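Local coordinates for protein amicyanin (Paracoccus versutus, PDB 1ID2) that carries electrons through a type I blue copper centre, probably accepting them from methylamine dehydrogenase and passing them on to a c-type cytochrome, at residues T5-K10 and A78-F83; D20-G25 and E42-V47; M29-P34 and Y89-T94; V36-G41 and G101-E106; E50-N55 and T94-M99. One frame throughout, in Å; residues are numbered along the deposited sequence.

Contact 1 (T5-K10 and A78-F83); sequences TVTSEK and AYAITF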
# COMPACT_ATOMS: atom_id res chain seq x y z
N THR A 5 7.54 5.80 -5.26
CA THR A 5 6.97 6.34 -6.49
C THR A 5 5.54 5.83 -6.62
O THR A 5 5.26 4.63 -6.49
CB THR A 5 7.79 5.90 -7.75
OG1 THR A 5 9.15 6.35 -7.63
CG2 THR A 5 7.21 6.50 -9.02
N VAL A 6 4.63 6.77 -6.81
CA VAL A 6 3.24 6.43 -7.02
C VAL A 6 2.82 6.66 -8.47
O VAL A 6 2.71 7.81 -8.92
CB VAL A 6 2.33 7.16 -6.03
CG1 VAL A 6 0.90 6.75 -6.23
CG2 VAL A 6 2.79 6.82 -4.61
N THR A 7 3.18 5.62 -9.22
CA THR A 7 2.32 4.99 -10.19
C THR A 7 1.07 5.82 -10.53
O THR A 7 1.12 6.79 -11.30
CB THR A 7 1.94 3.60 -9.64
OG1 THR A 7 3.02 3.12 -8.81
CG2 THR A 7 1.66 2.59 -10.78
N SER A 8 -0.04 5.49 -9.88
CA SER A 8 -1.31 6.12 -10.19
C SER A 8 -1.86 6.68 -8.88
O SER A 8 -1.84 6.00 -7.85
CB SER A 8 -2.28 5.09 -10.79
OG SER A 8 -3.54 5.64 -11.09
N GLU A 9 -2.09 7.98 -8.89
CA GLU A 9 -2.86 8.62 -7.83
C GLU A 9 -4.15 7.83 -7.60
O GLU A 9 -4.50 7.52 -6.47
CB GLU A 9 -3.18 10.06 -8.21
CG GLU A 9 -3.54 10.96 -7.04
CD GLU A 9 -4.08 12.31 -7.47
OE1 GLU A 9 -3.41 13.33 -7.22
OE2 GLU A 9 -5.19 12.35 -8.06
N LYS A 10 -4.78 7.43 -8.70
CA LYS A 10 -6.09 6.77 -8.70
C LYS A 10 -5.92 5.26 -8.41
O LYS A 10 -4.99 4.63 -8.91
CB LYS A 10 -6.76 6.98 -10.06
CG LYS A 10 -8.17 6.44 -10.21
CD LYS A 10 -8.68 6.75 -11.61
CE LYS A 10 -9.87 5.89 -11.99
NZ LYS A 10 -10.21 6.05 -13.43
N ALA A 78 -7.46 -1.82 -6.64
CA ALA A 78 -6.12 -2.12 -6.23
C ALA A 78 -5.32 -0.81 -6.20
O ALA A 78 -5.79 0.22 -6.68
CB ALA A 78 -5.52 -3.13 -7.20
N TYR A 79 -4.16 -0.82 -5.54
CA TYR A 79 -3.34 0.38 -5.42
C TYR A 79 -1.87 0.01 -5.33
O TYR A 79 -1.53 -1.01 -4.72
CB TYR A 79 -3.77 1.18 -4.19
CG TYR A 79 -3.20 2.57 -4.10
CD1 TYR A 79 -2.09 2.82 -3.30
CD2 TYR A 79 -3.80 3.65 -4.76
CE1 TYR A 79 -1.60 4.08 -3.15
CE2 TYR A 79 -3.30 4.93 -4.60
CZ TYR A 79 -2.20 5.13 -3.78
OH TYR A 79 -1.68 6.38 -3.54
N ALA A 80 -1.03 0.76 -6.04
CA ALA A 80 0.38 0.40 -6.21
C ALA A 80 1.29 1.49 -5.69
O ALA A 80 1.06 2.68 -5.92
CB ALA A 80 0.69 0.14 -7.67
N ILE A 81 2.35 1.06 -5.03
CA ILE A 81 3.41 1.94 -4.59
C ILE A 81 4.71 1.22 -4.91
O ILE A 81 4.88 0.04 -4.56
CB ILE A 81 3.35 2.22 -3.05
CG1 ILE A 81 2.04 2.90 -2.68
CG2 ILE A 81 4.50 3.15 -2.66
CD1 ILE A 81 1.92 3.26 -1.21
N THR A 82 5.61 1.94 -5.58
CA THR A 82 6.95 1.46 -5.85
C THR A 82 7.92 2.00 -4.79
O THR A 82 8.00 3.20 -4.57
CB THR A 82 7.39 1.91 -7.24
OG1 THR A 82 6.48 1.37 -8.20
CG2 THR A 82 8.81 1.45 -7.54
N PHE A 83 8.67 1.09 -4.17
CA PHE A 83 9.55 1.43 -3.06
C PHE A 83 10.98 1.46 -3.56
O PHE A 83 11.53 0.43 -3.92
CB PHE A 83 9.44 0.41 -1.92
CG PHE A 83 8.19 0.56 -1.10
CD1 PHE A 83 7.01 -0.06 -1.48
CD2 PHE A 83 8.18 1.38 0.01
CE1 PHE A 83 5.84 0.15 -0.76
CE2 PHE A 83 7.01 1.59 0.75
CZ PHE A 83 5.85 0.98 0.36
O HOH W 1 -1.48 3.56 -7.53
O HOH W 2 -3.19 8.32 -4.18
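Thr5 and Thr82 pair antiparallel at the edge of the larger sheet, where strand 4-13 runs beside strand 77-83. They form a hydrogen-bonded pair. Thr5 N gives to Thr82 O at 2.7 Å, and Thr82 N gives back to Thr5 O at 2.9 Å. Their side chains lie on one face of the sheet, yet the hydroxyls find partners elsewhere, Asn84 for Thr5 and Thr43 for Thr82. Beyond this pair strand 4-13 is broken. The backbones draw apart from Thr7 on, and water takes over. Water 1 accepts from Ala80 N at 3.2 Å and donates to Ser8 O, a link short enough to be doubtful. Thr7 turns toward Ala80, its OG1 3.5 Å from Ala80 O and its CG2 against Ala80 CB. Tyr79 also fills the break. Its CG stands anti to the backbone N (chi1 -168°), which carries the ring to the carbonyls of Ser8 and Glu9. Glu9 O lies in the ring plane at its edge, 3.4 Å from CE2. Water 1 sits over one face, near the rim. Val6 crosses the phenol at about a right angle, CG1 lying 3.7 Å from Tyr79 OH. Water 2 joins Glu9 O, at 2.8 Å, to that hydroxyl, again by a short link. Direct pairing resumes farther on, at Val12 and Ala78. Between these segments, direct bonds act at the Thr5 end and water at the break, where backbone polar groups still find partners.

Contact 2 (D20-G25 and E42-V47); sequences DAVVVG and ETVYWV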
# COMPACT_ATOMS: atom_id res chain seq x y z
N ASP A 20 2.30 -11.31 -11.90
CA ASP A 20 3.51 -11.63 -11.13
C ASP A 20 3.74 -10.69 -9.94
O ASP A 20 4.77 -10.75 -9.28
CB ASP A 20 4.75 -11.64 -12.05
CG ASP A 20 5.00 -10.30 -12.76
OD1 ASP A 20 6.11 -10.13 -13.29
OD2 ASP A 20 4.10 -9.43 -12.82
N ALA A 21 2.74 -9.87 -9.63
CA ALA A 21 2.86 -8.86 -8.60
C ALA A 21 2.89 -9.45 -7.17
O ALA A 21 2.41 -10.56 -6.94
CB ALA A 21 1.71 -7.87 -8.75
N VAL A 22 3.51 -8.73 -6.23
CA VAL A 22 3.26 -9.00 -4.81
C VAL A 22 2.05 -8.21 -4.39
O VAL A 22 1.94 -7.03 -4.73
CB VAL A 22 4.44 -8.61 -3.91
CG1 VAL A 22 5.58 -9.55 -4.15
CG2 VAL A 22 4.85 -7.19 -4.15
N VAL A 23 1.04 -8.93 -3.91
CA VAL A 23 -0.26 -8.34 -3.65
C VAL A 23 -0.58 -8.51 -2.17
O VAL A 23 -0.37 -9.58 -1.60
CB VAL A 23 -1.38 -9.00 -4.54
CG1 VAL A 23 -2.74 -8.36 -4.26
CG2 VAL A 23 -1.06 -8.84 -6.00
N VAL A 24 -0.94 -7.41 -1.51
CA VAL A 24 -1.41 -7.49 -0.16
C VAL A 24 -2.91 -7.33 -0.23
O VAL A 24 -3.41 -6.31 -0.71
CB VAL A 24 -0.79 -6.40 0.74
CG1 VAL A 24 -1.47 -6.40 2.12
CG2 VAL A 24 0.72 -6.66 0.91
N GLY A 25 -3.62 -8.39 0.17
CA GLY A 25 -5.07 -8.36 0.18
C GLY A 25 -5.62 -7.71 1.42
O GLY A 25 -4.96 -7.66 2.47
N GLU A 42 11.01 -2.67 -6.46
CA GLU A 42 9.75 -3.42 -6.61
C GLU A 42 8.50 -2.63 -6.21
O GLU A 42 8.56 -1.67 -5.43
CB GLU A 42 9.79 -4.73 -5.83
CG GLU A 42 10.69 -5.81 -6.43
CD GLU A 42 10.53 -7.16 -5.75
OE1 GLU A 42 11.43 -7.57 -4.98
OE2 GLU A 42 9.49 -7.81 -5.98
N THR A 43 7.37 -3.03 -6.79
CA THR A 43 6.07 -2.40 -6.52
C THR A 43 5.23 -3.38 -5.70
O THR A 43 5.38 -4.60 -5.84
CB THR A 43 5.35 -2.04 -7.87
OG1 THR A 43 6.18 -1.17 -8.66
CG2 THR A 43 4.00 -1.34 -7.62
N VAL A 44 4.51 -2.86 -4.70
CA VAL A 44 3.55 -3.66 -3.94
C VAL A 44 2.18 -3.19 -4.36
O VAL A 44 1.96 -2.01 -4.46
CB VAL A 44 3.67 -3.45 -2.41
CG1 VAL A 44 2.76 -4.42 -1.69
CG2 VAL A 44 5.09 -3.63 -1.95
N TYR A 45 1.25 -4.12 -4.57
CA TYR A 45 -0.14 -3.77 -4.79
C TYR A 45 -0.97 -4.19 -3.60
O TYR A 45 -0.66 -5.18 -2.94
CB TYR A 45 -0.69 -4.46 -6.04
CG TYR A 45 -0.11 -3.95 -7.35
CD1 TYR A 45 1.19 -4.29 -7.74
CD2 TYR A 45 -0.87 -3.19 -8.21
CE1 TYR A 45 1.70 -3.87 -8.96
CE2 TYR A 45 -0.38 -2.80 -9.45
CZ TYR A 45 0.90 -3.13 -9.81
OH TYR A 45 1.37 -2.73 -11.04
N TRP A 46 -1.94 -3.36 -3.25
CA TRP A 46 -2.94 -3.69 -2.25
C TRP A 46 -4.22 -3.84 -3.01
O TRP A 46 -4.42 -3.14 -3.99
CB TRP A 46 -3.09 -2.55 -1.24
CG TRP A 46 -1.99 -2.48 -0.25
CD1 TRP A 46 -1.96 -3.06 0.99
CD2 TRP A 46 -0.72 -1.84 -0.43
NE1 TRP A 46 -0.75 -2.84 1.58
CE2 TRP A 46 0.03 -2.10 0.74
CE3 TRP A 46 -0.16 -1.06 -1.45
CZ2 TRP A 46 1.34 -1.60 0.89
CZ3 TRP A 46 1.13 -0.58 -1.29
CH2 TRP A 46 1.86 -0.84 -0.12
N VAL A 47 -5.02 -4.84 -2.65
CA VAL A 47 -6.32 -5.06 -3.30
C VAL A 47 -7.39 -5.22 -2.22
O VAL A 47 -7.30 -6.06 -1.33
CB VAL A 47 -6.32 -6.34 -4.19
CG1 VAL A 47 -7.70 -6.55 -4.80
CG2 VAL A 47 -5.27 -6.24 -5.29
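Val24 touches Trp46 side by side, both side chains pointing the same way. Val24 CB lies 3.5 Å from Trp46 CD1, and Val24 CG1 is nearly as close to the same corner of the indole. The approach is oblique to the ring. Val24 CG2 turns the other way and meets Val44 CG1 at 4.0 Å. Val44 CG1 also lies over one face of the indole, toward its rim, and so covers part of that face from within its own strand. Val23, Tyr45 and Val47 occupy the other face of the sheet. With Val23 CG1 anti to the backbone N (chi1 -180°), that methyl is carried along to Val47 CG2. The two are 3.5 Å apart, tighter than usual for carbons. Ala21 CB rests 3.8 Å from Tyr45 CD1.

Strands 22-27 and 43-48 are parallel neighbours in one of the two facing sheets of the cupredoxin beta-sandwich. Their short axes differ in direction by 30°. Three backbone bonds set the register. Tyr45 N gives to Val22 O at 3.0 Å, almost straight. Val24 N gives to Tyr45 O at 2.7 Å, and Val47 N to Val24 O at 2.9 Å. CA-H groups of Val23 and Trp46 also point at Tyr45 O and Val24 O.

Farther out, Val22 and Val44 pack on Ile38, while Val44 and Trp46 also touch Val103 of the opposing sheet. Tyr91 meets the Trp46 ring edge-to-face, and its OH is the probable partner of Trp46 NE1. On the far flank, strand 77-83 bonds to Val44 and Trp46 through Ile81 and Tyr79.

Contact 3 (M29-P34 and Y89-T94); sequences MKYLTP and YDYFCT. With CU (copper (II) ion), chain D.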
# COMPACT_ATOMS: atom_id res chain seq x y z
N MET A 29 -11.37 -5.99 7.73
CA MET A 29 -10.69 -4.92 8.43
C MET A 29 -9.25 -5.27 8.77
O MET A 29 -8.69 -4.71 9.72
CB MET A 29 -11.45 -4.56 9.71
CG MET A 29 -12.93 -4.28 9.49
SD MET A 29 -13.29 -2.87 8.48
CE MET A 29 -13.22 -1.52 9.66
N LYS A 30 -8.61 -6.09 7.94
CA LYS A 30 -7.20 -6.48 8.13
C LYS A 30 -6.48 -6.36 6.80
O LYS A 30 -7.03 -6.70 5.76
CB LYS A 30 -7.10 -7.95 8.55
CG LYS A 30 -7.47 -8.28 9.97
CD LYS A 30 -7.82 -9.76 10.12
CE LYS A 30 -6.62 -10.67 9.92
NZ LYS A 30 -7.00 -12.12 9.90
N TYR A 31 -5.20 -6.03 6.86
CA TYR A 31 -4.29 -6.28 5.76
C TYR A 31 -3.89 -7.71 5.94
O TYR A 31 -3.38 -8.05 7.00
CB TYR A 31 -3.03 -5.42 5.87
CG TYR A 31 -3.32 -3.97 5.71
CD1 TYR A 31 -3.74 -3.45 4.48
CD2 TYR A 31 -3.21 -3.11 6.79
CE1 TYR A 31 -4.04 -2.10 4.33
CE2 TYR A 31 -3.51 -1.76 6.66
CZ TYR A 31 -3.91 -1.26 5.44
OH TYR A 31 -4.11 0.10 5.33
N LEU A 32 -4.01 -8.50 4.89
CA LEU A 32 -3.89 -9.94 5.05
C LEU A 32 -2.44 -10.39 5.11
O LEU A 32 -2.13 -11.44 5.66
CB LEU A 32 -4.65 -10.67 3.94
CG LEU A 32 -6.18 -10.53 3.99
CD1 LEU A 32 -6.81 -11.60 3.10
CD2 LEU A 32 -6.69 -10.66 5.42
N THR A 33 -1.53 -9.55 4.62
CA THR A 33 -0.12 -9.85 4.74
C THR A 33 0.50 -8.66 5.44
O THR A 33 0.82 -7.66 4.80
CB THR A 33 0.55 -10.02 3.36
OG1 THR A 33 -0.25 -10.85 2.51
CG2 THR A 33 1.92 -10.63 3.52
N PRO A 34 0.65 -8.75 6.77
CA PRO A 34 1.01 -7.60 7.62
C PRO A 34 2.47 -7.16 7.51
O PRO A 34 2.84 -6.06 7.91
CB PRO A 34 0.68 -8.09 9.04
CG PRO A 34 -0.15 -9.35 8.83
CD PRO A 34 0.37 -9.95 7.56
N TYR A 89 8.90 0.38 6.34
CA TYR A 89 7.86 1.39 6.13
C TYR A 89 6.56 0.85 6.69
O TYR A 89 6.11 -0.22 6.30
CB TYR A 89 7.70 1.67 4.63
CG TYR A 89 8.99 2.03 3.94
CD1 TYR A 89 9.36 3.35 3.79
CD2 TYR A 89 9.89 1.05 3.53
CE1 TYR A 89 10.58 3.71 3.27
CE2 TYR A 89 11.13 1.39 3.01
CZ TYR A 89 11.47 2.74 2.89
OH TYR A 89 12.72 3.14 2.47
N ASP A 90 6.07 1.51 7.72
CA ASP A 90 4.77 1.23 8.33
C ASP A 90 3.70 2.01 7.60
O ASP A 90 3.84 3.22 7.45
CB ASP A 90 4.73 1.70 9.78
CG ASP A 90 5.86 1.18 10.59
OD1 ASP A 90 6.77 1.99 10.93
OD2 ASP A 90 5.81 -0.04 10.88
N TYR A 91 2.56 1.38 7.39
CA TYR A 91 1.41 2.12 6.90
C TYR A 91 0.22 1.74 7.75
O TYR A 91 0.28 0.77 8.51
CB TYR A 91 1.13 1.82 5.42
CG TYR A 91 0.93 0.35 5.12
CD1 TYR A 91 -0.35 -0.20 5.09
CD2 TYR A 91 2.02 -0.50 4.91
CE1 TYR A 91 -0.53 -1.56 4.88
CE2 TYR A 91 1.84 -1.85 4.70
CZ TYR A 91 0.55 -2.37 4.70
OH TYR A 91 0.36 -3.70 4.46
N PHE A 92 -0.85 2.49 7.58
CA PHE A 92 -2.09 2.26 8.29
C PHE A 92 -3.19 2.77 7.37
O PHE A 92 -2.92 3.35 6.31
CB PHE A 92 -2.08 3.02 9.64
CG PHE A 92 -1.90 4.51 9.49
CD1 PHE A 92 -0.64 5.05 9.24
CD2 PHE A 92 -3.00 5.36 9.47
CE1 PHE A 92 -0.49 6.39 8.95
CE2 PHE A 92 -2.84 6.72 9.18
CZ PHE A 92 -1.57 7.23 8.91
N CYS A 93 -4.43 2.50 7.74
CA CYS A 93 -5.58 2.90 6.95
C CYS A 93 -6.14 4.11 7.64
O CYS A 93 -6.31 4.11 8.84
CB CYS A 93 -6.60 1.76 6.90
SG CYS A 93 -8.08 2.24 6.05
N THR A 94 -6.26 5.19 6.89
CA THR A 94 -6.51 6.51 7.45
C THR A 94 -7.75 6.56 8.35
O THR A 94 -7.68 7.07 9.46
CB THR A 94 -6.64 7.56 6.32
OG1 THR A 94 -5.38 7.68 5.66
CG2 THR A 94 -7.05 8.92 6.88
CU CU D . -9.39 0.72 6.41
O HOH W 3 2.29 -5.49 4.44
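Tyr91 drives the edge of its ring into the middle of the Tyr31 face. Its CE1 stands 3.3 Å above the Tyr31 plane, over the ring centre. This is a T-shaped stack, with centroids 4.7 Å apart and planes at 77°. Tyr91 CG lies between its backbone N and carbonyl carbon (chi1 56°), which lifts the ring off its strand toward Tyr31. No direct hydrogen bond joins the two segments. Water 3 does so instead. It donates to Thr33 O at 2.6 Å and accepts from Tyr91 OH at 2.6 Å. The Tyr31 side chain runs past Tyr91 in the opposite direction, toward the metal site. Its OH lies 3.4 Å from Cys93 CB and is hydrogen-bonded to Asn55 O. Cys93 SG binds the copper ion at 2.0 Å, so Tyr31 packs against the CB of a copper ligand. A leucine in place of Tyr31 would probably remove the face under Tyr91 CE1 and leave Asn55 O without its hydroxyl mate. Strand 30-31 edges the larger sheet next to strand 22-27, and strand 87-92 edges the smaller one. The two rings bridge these sheets at the copper end, with Ile26 touching Tyr31 and Phe58 touching Tyr91.

Contact 4 (V36-G41 and G101-E106); sequences VTIKAG and GKVIVE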
# COMPACT_ATOMS: atom_id res chain seq x y z
N VAL A 36 5.50 -7.53 4.49
CA VAL A 36 5.94 -8.02 3.18
C VAL A 36 7.34 -7.47 2.92
O VAL A 36 7.70 -6.42 3.44
CB VAL A 36 4.93 -7.61 2.01
CG1 VAL A 36 4.76 -6.14 1.90
CG2 VAL A 36 5.41 -8.14 0.70
N THR A 37 8.21 -8.28 2.33
CA THR A 37 9.56 -7.81 2.05
C THR A 37 9.98 -8.04 0.58
O THR A 37 9.62 -9.04 -0.04
CB THR A 37 10.58 -8.36 3.12
OG1 THR A 37 11.84 -8.64 2.54
CG2 THR A 37 10.05 -9.58 3.83
N ILE A 38 10.38 -6.92 -0.02
CA ILE A 38 10.72 -6.82 -1.44
C ILE A 38 12.11 -6.20 -1.54
O ILE A 38 12.66 -5.71 -0.54
CB ILE A 38 9.73 -5.89 -2.20
CG1 ILE A 38 9.67 -4.50 -1.53
CG2 ILE A 38 8.38 -6.50 -2.21
CD1 ILE A 38 8.90 -3.44 -2.28
N LYS A 39 12.62 -6.07 -2.76
CA LYS A 39 13.85 -5.33 -2.99
C LYS A 39 13.51 -3.94 -3.53
O LYS A 39 12.42 -3.74 -4.08
CB LYS A 39 14.73 -6.09 -3.99
CG LYS A 39 15.36 -7.34 -3.41
CD LYS A 39 15.45 -8.45 -4.44
CE LYS A 39 14.09 -9.11 -4.69
NZ LYS A 39 13.64 -9.97 -3.56
N ALA A 40 14.39 -2.96 -3.28
CA ALA A 40 14.18 -1.59 -3.77
C ALA A 40 13.91 -1.65 -5.25
O ALA A 40 14.48 -2.50 -5.94
CB ALA A 40 15.41 -0.74 -3.52
N GLY A 41 13.01 -0.79 -5.72
CA GLY A 41 12.57 -0.87 -7.10
C GLY A 41 11.35 -1.74 -7.36
O GLY A 41 10.70 -1.56 -8.39
N GLY A 101 0.27 -2.19 8.73
CA GLY A 101 1.12 -3.23 8.16
C GLY A 101 2.49 -2.64 7.93
O GLY A 101 2.71 -1.43 8.18
N LYS A 102 3.39 -3.43 7.36
CA LYS A 102 4.68 -2.89 6.99
C LYS A 102 5.33 -3.53 5.78
O LYS A 102 5.11 -4.72 5.48
CB LYS A 102 5.62 -2.93 8.19
CG LYS A 102 6.37 -4.21 8.38
CD LYS A 102 7.81 -3.91 8.80
CE LYS A 102 7.96 -3.70 10.31
NZ LYS A 102 7.16 -2.58 10.89
N VAL A 103 6.10 -2.72 5.08
CA VAL A 103 6.90 -3.17 3.95
C VAL A 103 8.38 -3.04 4.30
O VAL A 103 8.85 -1.98 4.69
CB VAL A 103 6.58 -2.33 2.66
CG1 VAL A 103 7.27 -2.95 1.44
CG2 VAL A 103 5.08 -2.29 2.43
N ILE A 104 9.09 -4.15 4.18
CA ILE A 104 10.52 -4.19 4.36
C ILE A 104 11.18 -4.22 3.00
O ILE A 104 10.91 -5.11 2.19
CB ILE A 104 10.93 -5.43 5.14
CG1 ILE A 104 10.21 -5.44 6.49
CG2 ILE A 104 12.46 -5.49 5.29
CD1 ILE A 104 9.88 -6.81 6.91
N VAL A 105 11.93 -3.17 2.70
CA VAL A 105 12.62 -3.04 1.44
C VAL A 105 14.11 -3.24 1.67
O VAL A 105 14.72 -2.61 2.54
CB VAL A 105 12.39 -1.65 0.81
CG1 VAL A 105 12.91 -1.64 -0.59
CG2 VAL A 105 10.91 -1.33 0.79
N GLU A 106 14.71 -4.08 0.85
CA GLU A 106 16.13 -4.31 0.95
C GLU A 106 16.81 -4.36 -0.42
O GLU A 106 17.78 -5.12 -0.61
CB GLU A 106 16.36 -5.60 1.73
CG GLU A 106 15.25 -6.61 1.58
CD GLU A 106 15.66 -7.97 2.08
OE1 GLU A 106 15.82 -8.13 3.32
OE2 GLU A 106 15.85 -8.86 1.22
OXT GLU A 106 16.40 -3.55 -1.28
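Ile38 sits in the notch between Val103 and Val105 of the neighbouring parallel strand. Its CG1 is placed between the backbone N and carbonyl carbon (chi1 55°). There CG1 lies beside Val105 CG2 at 4.1 Å, while CD1 reaches back to Val103 CG1, also at 4.1 Å. Val36 fills the next position on the same face, its CG1 3.9 Å from Val103 CG2. Thr37 and Ile104 meet on the outer face, CB to CB at 3.6 Å. At the far end Val105 CG1 is pressed against the loop after strand 35-38, 3.4 Å from Ala40 CA, a tight carbon pair. Backbone bonds alternate between the strands, from Val36 N with Lys102 O to Glu106 N with Ile38 O. The C-terminal carboxylate continues the pattern, since Ala40 N gives to Glu106 OXT at 2.9 Å. The chain end is thus tied down by a backbone N-H just beyond strand 35-38.

Strand 100-105 is the middle of the smaller sheet, with 35-38 along one edge and 87-92 along the other. Ile38, Val103 and Val105 face the sandwich core. They pack on Phe83 of strand 77-83, and Val105 also touches Tyr89 of strand 87-92.

Contact 5 (E50-N55 and T94-M99); sequences EVMPHN and TPHPFM. With CU (copper (II) ion), chain D.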
# COMPACT_ATOMS: atom_id res chain seq x y z
N GLU A 50 -13.34 -5.97 0.09
CA GLU A 50 -14.64 -5.74 0.72
C GLU A 50 -15.22 -4.39 0.39
O GLU A 50 -14.52 -3.50 -0.11
CB GLU A 50 -14.55 -5.93 2.24
CG GLU A 50 -13.39 -5.22 2.94
CD GLU A 50 -13.28 -5.58 4.42
OE1 GLU A 50 -13.73 -6.68 4.81
OE2 GLU A 50 -12.68 -4.80 5.19
N VAL A 51 -16.49 -4.18 0.74
CA VAL A 51 -17.17 -2.91 0.47
C VAL A 51 -16.78 -1.72 1.35
O VAL A 51 -17.04 -0.58 1.00
CB VAL A 51 -18.71 -3.07 0.52
CG1 VAL A 51 -19.18 -3.84 -0.67
CG2 VAL A 51 -19.13 -3.80 1.76
N MET A 52 -16.24 -1.99 2.54
CA MET A 52 -15.60 -0.94 3.35
C MET A 52 -14.41 -0.35 2.61
O MET A 52 -13.47 -1.06 2.29
CB MET A 52 -15.10 -1.52 4.67
CG MET A 52 -14.53 -0.48 5.62
SD MET A 52 -15.81 0.47 6.42
CE MET A 52 -16.16 -0.55 7.87
N PRO A 53 -14.38 0.97 2.47
CA PRO A 53 -13.22 1.48 1.74
C PRO A 53 -11.99 1.51 2.63
O PRO A 53 -12.09 1.78 3.83
CB PRO A 53 -13.67 2.86 1.28
CG PRO A 53 -15.19 2.79 1.34
CD PRO A 53 -15.44 1.97 2.56
N HIS A 54 -10.83 1.27 2.03
CA HIS A 54 -9.57 1.20 2.74
C HIS A 54 -8.51 1.88 1.90
O HIS A 54 -8.64 1.92 0.67
CB HIS A 54 -9.19 -0.25 3.00
CG HIS A 54 -10.14 -0.98 3.90
ND1 HIS A 54 -10.31 -0.62 5.22
CD2 HIS A 54 -10.84 -2.12 3.66
CE1 HIS A 54 -11.11 -1.54 5.74
NE2 HIS A 54 -11.45 -2.46 4.85
N ASN A 55 -7.57 2.57 2.53
CA ASN A 55 -6.42 3.12 1.80
C ASN A 55 -5.11 2.69 2.44
O ASN A 55 -5.09 1.77 3.27
CB ASN A 55 -6.50 4.66 1.71
CG ASN A 55 -6.11 5.35 3.00
OD1 ASN A 55 -6.24 4.78 4.07
ND2 ASN A 55 -5.72 6.63 2.92
N THR A 94 -6.26 5.19 6.89
CA THR A 94 -6.51 6.51 7.45
C THR A 94 -7.75 6.56 8.35
O THR A 94 -7.68 7.07 9.46
CB THR A 94 -6.64 7.56 6.32
OG1 THR A 94 -5.38 7.68 5.66
CG2 THR A 94 -7.05 8.92 6.88
N PRO A 95 -8.89 6.03 7.89
CA PRO A 95 -10.06 6.07 8.76
C PRO A 95 -10.12 4.93 9.80
O PRO A 95 -10.90 4.99 10.76
CB PRO A 95 -11.22 6.02 7.78
CG PRO A 95 -10.68 5.18 6.67
CD PRO A 95 -9.26 5.63 6.52
N HIS A 96 -9.22 3.95 9.66
CA HIS A 96 -9.18 2.77 10.52
C HIS A 96 -7.74 2.53 10.96
O HIS A 96 -7.10 1.57 10.51
CB HIS A 96 -9.67 1.54 9.73
CG HIS A 96 -10.95 1.77 8.98
ND1 HIS A 96 -11.08 1.42 7.65
CD2 HIS A 96 -12.09 2.37 9.40
CE1 HIS A 96 -12.28 1.83 7.29
NE2 HIS A 96 -12.93 2.42 8.31
N PRO A 97 -7.21 3.41 11.83
CA PRO A 97 -5.78 3.42 12.17
C PRO A 97 -5.33 2.19 12.96
O PRO A 97 -4.15 2.00 13.21
CB PRO A 97 -5.61 4.69 12.99
CG PRO A 97 -6.95 5.37 12.97
CD PRO A 97 -7.95 4.34 12.70
N PHE A 98 -6.27 1.37 13.39
CA PHE A 98 -5.93 0.12 14.03
C PHE A 98 -5.48 -0.88 12.99
O PHE A 98 -4.98 -1.95 13.35
CB PHE A 98 -7.14 -0.44 14.78
CG PHE A 98 -8.39 -0.51 13.93
CD1 PHE A 98 -8.67 -1.64 13.18
CD2 PHE A 98 -9.27 0.56 13.89
CE1 PHE A 98 -9.80 -1.71 12.40
CE2 PHE A 98 -10.44 0.48 13.11
CZ PHE A 98 -10.70 -0.65 12.37
N MET A 99 -5.83 -0.62 11.73
CA MET A 99 -5.27 -1.38 10.59
C MET A 99 -3.87 -0.87 10.24
O MET A 99 -3.70 0.29 9.87
CB MET A 99 -6.16 -1.23 9.34
CG MET A 99 -7.51 -1.92 9.39
SD MET A 99 -8.47 -1.58 7.89
CE MET A 99 -7.58 -2.66 6.72
CU CU D . -9.39 0.72 6.41
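Asn55 and Thr94 have the nearest CA atoms of the two loops, 6.6 Å apart. Neither segment is regular, but His96 to Met99 form a type I turn closed by Met99 N to His96 O. Together with Cys93 the loops form the type I copper site of the cupredoxin fold. His54 ND1 binds copper at 2.0 Å and His96 ND1 at 2.2 Å. Cys93 is the third strong ligand. Met99 SD makes the long axial one, 2.9 Å from the metal. The two imidazoles meet rim to rim with planes at 76°. His54 NE2 donates to Glu50 OE2 at 2.7 Å, in the ring plane, which fixes the turn of that ligand. Met52 CG approaches His96 CE1 obliquely. The Asn55 amide clasps Thr94 with both ends. Thr94 N gives to a lone pair of OD1 at 2.8 Å, and ND2 gives to Thr94 OG1 at 3.0 Å. ND2 also bonds to Gly70 O. Replacing Asn55 by alanine is likely to leave Thr94 N without an acceptor and Thr94 OG1 and Gly70 O without the ND2 donor, tying the loops less firmly. Met99 CE stands 3.7 Å above one face of the His54 ring, toward its rim.

Overall arrangement
From the N terminus, strand 4-13 opens contact 1, which closes at 78-83 and encloses contact 2. Contact 2 is the first to close, at 42-47. Contact 1 and contact 2 join neighbouring strands of the larger sheet. Contact 3 opens at 29-34, crosses both, and closes at 89-94, bridging that sheet to the smaller one. Contact 4 opens at 36-41 and closes with the C terminus. It crosses contacts 1, 2 and 3 and joins two strands of the smaller sheet. Contact 5 opens after contact 2 has closed, crosses contacts 1 and 3, and lies wholly within the span of contact 4. It shares Thr94 and the copper ion with contact 3. Contacts 4 and 5 have centres about 21 Å apart.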